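Local coordinates for DNA sulfur modification protein DndE (Escherichia coli, PDB 4LRV) that probably binds DNA and takes part in its phosphorothioation, the modification that puts sulfur in place of a non-bridging phosphate oxygen, at residues F36-Y46 with V77-L85. Sequence-based numbering, arbitrary orientation.
Sequences FFRSVESEFRY and VLKMLYPQL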
# COMPACT_ATOMS: atom_id res chain seq x y z
N PHE A 36 -12.76 -16.13 -0.29
CA PHE A 36 -14.21 -15.98 -0.11
C PHE A 36 -14.92 -15.57 -1.41
O PHE A 36 -15.88 -16.22 -1.82
CB PHE A 36 -14.54 -14.99 1.01
CG PHE A 36 -16.02 -14.87 1.30
CD1 PHE A 36 -16.67 -15.85 2.03
CD2 PHE A 36 -16.75 -13.78 0.84
CE1 PHE A 36 -18.03 -15.75 2.30
CE2 PHE A 36 -18.13 -13.68 1.10
CZ PHE A 36 -18.76 -14.67 1.83
N PHE A 37 -14.44 -14.51 -2.05
CA PHE A 37 -15.12 -13.99 -3.24
C PHE A 37 -14.94 -14.85 -4.50
O PHE A 37 -15.82 -14.84 -5.36
CB PHE A 37 -14.79 -12.52 -3.51
CG PHE A 37 -15.41 -11.58 -2.52
CD1 PHE A 37 -16.79 -11.53 -2.36
CD2 PHE A 37 -14.62 -10.76 -1.74
CE1 PHE A 37 -17.38 -10.69 -1.44
CE2 PHE A 37 -15.19 -9.90 -0.81
CZ PHE A 37 -16.58 -9.86 -0.66
N ARG A 38 -13.85 -15.59 -4.61
CA ARG A 38 -13.71 -16.43 -5.78
C ARG A 38 -14.57 -17.68 -5.59
O ARG A 38 -15.06 -18.27 -6.54
CB ARG A 38 -12.23 -16.74 -6.11
CG ARG A 38 -11.65 -18.03 -5.56
CD ARG A 38 -10.39 -18.44 -6.33
NE ARG A 38 -9.33 -17.42 -6.25
CZ ARG A 38 -8.31 -17.45 -5.39
NH1 ARG A 38 -8.19 -18.43 -4.50
NH2 ARG A 38 -7.41 -16.47 -5.41
N SER A 39 -14.79 -18.04 -4.34
CA SER A 39 -15.67 -19.14 -4.01
C SER A 39 -17.13 -18.76 -4.26
O SER A 39 -17.90 -19.48 -4.90
CB SER A 39 -15.46 -19.51 -2.56
OG SER A 39 -16.25 -20.62 -2.23
N VAL A 40 -17.51 -17.60 -3.76
CA VAL A 40 -18.89 -17.14 -3.77
C VAL A 40 -19.42 -16.78 -5.17
O VAL A 40 -20.62 -16.83 -5.41
CB VAL A 40 -19.04 -16.03 -2.71
CG1 VAL A 40 -19.68 -14.78 -3.25
CG2 VAL A 40 -19.69 -16.58 -1.45
N GLU A 41 -18.53 -16.42 -6.10
CA GLU A 41 -18.94 -16.22 -7.50
C GLU A 41 -18.94 -17.52 -8.34
O GLU A 41 -19.08 -17.46 -9.55
CB GLU A 41 -18.10 -15.14 -8.19
CG GLU A 41 -16.66 -15.53 -8.56
CD GLU A 41 -15.84 -14.36 -9.11
OE1 GLU A 41 -16.45 -13.35 -9.54
OE2 GLU A 41 -14.60 -14.42 -9.11
N SER A 42 -18.82 -18.66 -7.68
CA SER A 42 -18.89 -19.96 -8.35
C SER A 42 -20.10 -20.77 -7.87
O SER A 42 -21.09 -20.21 -7.42
CB SER A 42 -17.59 -20.75 -8.17
OG SER A 42 -17.40 -21.12 -6.81
N GLU A 43 -20.00 -22.09 -7.96
CA GLU A 43 -21.13 -23.01 -7.72
C GLU A 43 -21.16 -23.52 -6.30
O GLU A 43 -22.20 -23.96 -5.81
CB GLU A 43 -21.04 -24.20 -8.65
CG GLU A 43 -20.72 -23.84 -10.08
CD GLU A 43 -19.49 -24.55 -10.60
OE1 GLU A 43 -18.64 -23.86 -11.19
OE2 GLU A 43 -19.37 -25.79 -10.42
N PHE A 44 -20.02 -23.47 -5.62
CA PHE A 44 -19.98 -23.93 -4.25
C PHE A 44 -20.99 -23.17 -3.39
O PHE A 44 -21.17 -21.97 -3.55
CB PHE A 44 -18.57 -23.82 -3.67
CG PHE A 44 -18.49 -24.24 -2.24
CD1 PHE A 44 -18.24 -25.56 -1.92
CD2 PHE A 44 -18.69 -23.31 -1.22
CE1 PHE A 44 -18.17 -25.96 -0.59
CE2 PHE A 44 -18.64 -23.70 0.10
CZ PHE A 44 -18.38 -25.03 0.42
N ARG A 45 -21.66 -23.90 -2.50
CA ARG A 45 -22.56 -23.32 -1.52
C ARG A 45 -22.50 -24.14 -0.24
O ARG A 45 -22.55 -25.38 -0.27
CB ARG A 45 -24.01 -23.30 -2.02
CG ARG A 45 -24.33 -22.26 -3.09
CD ARG A 45 -24.20 -20.84 -2.58
NE ARG A 45 -24.55 -19.87 -3.61
CZ ARG A 45 -23.74 -19.44 -4.57
NH1 ARG A 45 -22.49 -19.91 -4.67
NH2 ARG A 45 -24.17 -18.55 -5.46
N TYR A 46 -22.38 -23.45 0.88
CA TYR A 46 -22.47 -24.09 2.17
C TYR A 46 -23.89 -24.63 2.40
O TYR A 46 -24.87 -24.04 1.95
CB TYR A 46 -22.08 -23.12 3.28
CG TYR A 46 -22.27 -23.69 4.67
CD1 TYR A 46 -23.46 -23.51 5.36
CD2 TYR A 46 -21.25 -24.42 5.28
CE1 TYR A 46 -23.64 -24.04 6.63
CE2 TYR A 46 -21.42 -24.96 6.56
CZ TYR A 46 -22.62 -24.76 7.22
OH TYR A 46 -22.81 -25.28 8.49
N VAL A 77 -23.30 -10.24 1.20
CA VAL A 77 -23.29 -11.48 0.45
C VAL A 77 -23.77 -12.66 1.32
O VAL A 77 -24.65 -13.42 0.92
CB VAL A 77 -21.91 -11.77 -0.13
CG1 VAL A 77 -21.87 -13.16 -0.74
CG2 VAL A 77 -21.56 -10.72 -1.16
N LEU A 78 -23.21 -12.77 2.52
CA LEU A 78 -23.60 -13.84 3.44
C LEU A 78 -25.08 -13.79 3.81
O LEU A 78 -25.74 -14.82 3.95
CB LEU A 78 -22.73 -13.81 4.71
CG LEU A 78 -21.37 -14.49 4.56
CD1 LEU A 78 -20.49 -14.16 5.76
CD2 LEU A 78 -21.52 -16.01 4.38
N LYS A 79 -25.61 -12.58 3.96
CA LYS A 79 -27.00 -12.45 4.34
C LYS A 79 -27.89 -12.94 3.19
O LYS A 79 -28.86 -13.66 3.42
CB LYS A 79 -27.30 -11.00 4.71
CG LYS A 79 -28.71 -10.75 5.19
CD LYS A 79 -28.93 -9.26 5.36
CE LYS A 79 -29.97 -8.96 6.42
NZ LYS A 79 -29.55 -9.49 7.76
N MSE A 80 -27.54 -12.56 1.96
CA MSE A 80 -28.33 -12.94 0.79
C MSE A 80 -28.21 -14.42 0.43
O MSE A 80 -29.18 -15.04 -0.00
CB MSE A 80 -27.98 -12.07 -0.42
CG MSE A 80 -28.31 -10.62 -0.23
SE MSE A 80 -28.06 -9.55 -1.85
CE MSE A 80 -29.31 -10.48 -3.02
N LEU A 81 -27.01 -14.99 0.58
CA LEU A 81 -26.81 -16.40 0.27
C LEU A 81 -27.35 -17.29 1.36
O LEU A 81 -27.74 -18.42 1.08
CB LEU A 81 -25.34 -16.74 0.03
CG LEU A 81 -24.61 -16.15 -1.18
CD1 LEU A 81 -23.13 -16.45 -1.05
CD2 LEU A 81 -25.15 -16.70 -2.47
N TYR A 82 -27.38 -16.78 2.60
CA TYR A 82 -27.71 -17.60 3.78
C TYR A 82 -28.76 -16.97 4.74
O TYR A 82 -28.53 -16.87 5.95
CB TYR A 82 -26.41 -17.99 4.50
CG TYR A 82 -25.46 -18.71 3.57
CD1 TYR A 82 -25.71 -20.03 3.19
CD2 TYR A 82 -24.35 -18.07 3.03
CE1 TYR A 82 -24.86 -20.69 2.31
CE2 TYR A 82 -23.51 -18.72 2.13
CZ TYR A 82 -23.77 -20.03 1.79
OH TYR A 82 -22.96 -20.70 0.92
N PRO A 83 -29.93 -16.61 4.20
CA PRO A 83 -30.93 -15.84 4.95
C PRO A 83 -31.43 -16.52 6.23
O PRO A 83 -31.72 -15.83 7.23
CB PRO A 83 -32.09 -15.66 3.95
CG PRO A 83 -31.89 -16.71 2.90
CD PRO A 83 -30.40 -16.96 2.84
N GLN A 84 -31.49 -17.85 6.20
CA GLN A 84 -32.05 -18.62 7.31
C GLN A 84 -31.03 -19.06 8.37
O GLN A 84 -31.42 -19.62 9.39
CB GLN A 84 -32.84 -19.84 6.79
CG GLN A 84 -34.15 -19.50 6.09
CD GLN A 84 -35.13 -18.73 6.98
OE1 GLN A 84 -35.52 -17.61 6.66
NE2 GLN A 84 -35.53 -19.34 8.09
N LEU A 85 -29.75 -18.81 8.14
CA LEU A 85 -28.71 -19.30 9.05
C LEU A 85 -28.53 -18.39 10.27
O LEU A 85 -28.67 -17.16 10.17
CB LEU A 85 -27.38 -19.49 8.32
CG LEU A 85 -27.34 -20.50 7.17
CD1 LEU A 85 -25.92 -20.67 6.61
CD2 LEU A 85 -27.86 -21.83 7.63
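Phe-36 meets Leu-78 obliquely, its CZ 3.8 Å from Leu-78 CG, while Val-40 CG2 covers one ring face off-centre and Phe-37 CE1 lies at the edge. With CG anti to the backbone N (chi1 -176°), the Phe-36 ring extends toward helix 71-81. Val-77 CG2 stands 4.2 Å from Phe-37 CE1, near the plane of that ring, and Phe-36 CD2 lies over one of its faces. At Arg-45, Leu-81 CD1 is over one guanidinium face, but CD2 comes nearer, 3.4 Å from NE. NH1 donates to Phe-44 O at 2.7 Å, nearly in the guanidinium plane, and to Ser-42 O from a more tilted position, two bonds that probably limit how far the group can turn. Tyr-82 presents its ring edge to Tyr-46 O, and its OH accepts from Tyr-46 N at 2.8 Å, bent to 148°, although the hydroxyl's place is not quite certain. The far end of Tyr-46 is held by Asp-51, which hydrogen-bonds its hydroxyl. A phenylalanine in place of Tyr-82 would probably leave the Tyr-46 amide without its acceptor and the chain after helix 28-40 less firmly held.

The helix segments 36-40 and 77-81 run 27° apart with axes 12.6 Å from each other, a gap bridged by side chains: Val-40 CG1 and Val-77 CG1 meet tip to tip at 3.7 Å. Helix 87-103 adds Trp-94 and His-97 around Phe-36, and Leu-76 of the second subunit packs on Val-40. The helix half is thus an apolar core continuing into a subunit interface, and the Tyr-82 bond ties the chain after helix 28-40 onto the end of helix 71-81, in a family grouped with the Met-repressor-like, ribbon-helix-helix proteins.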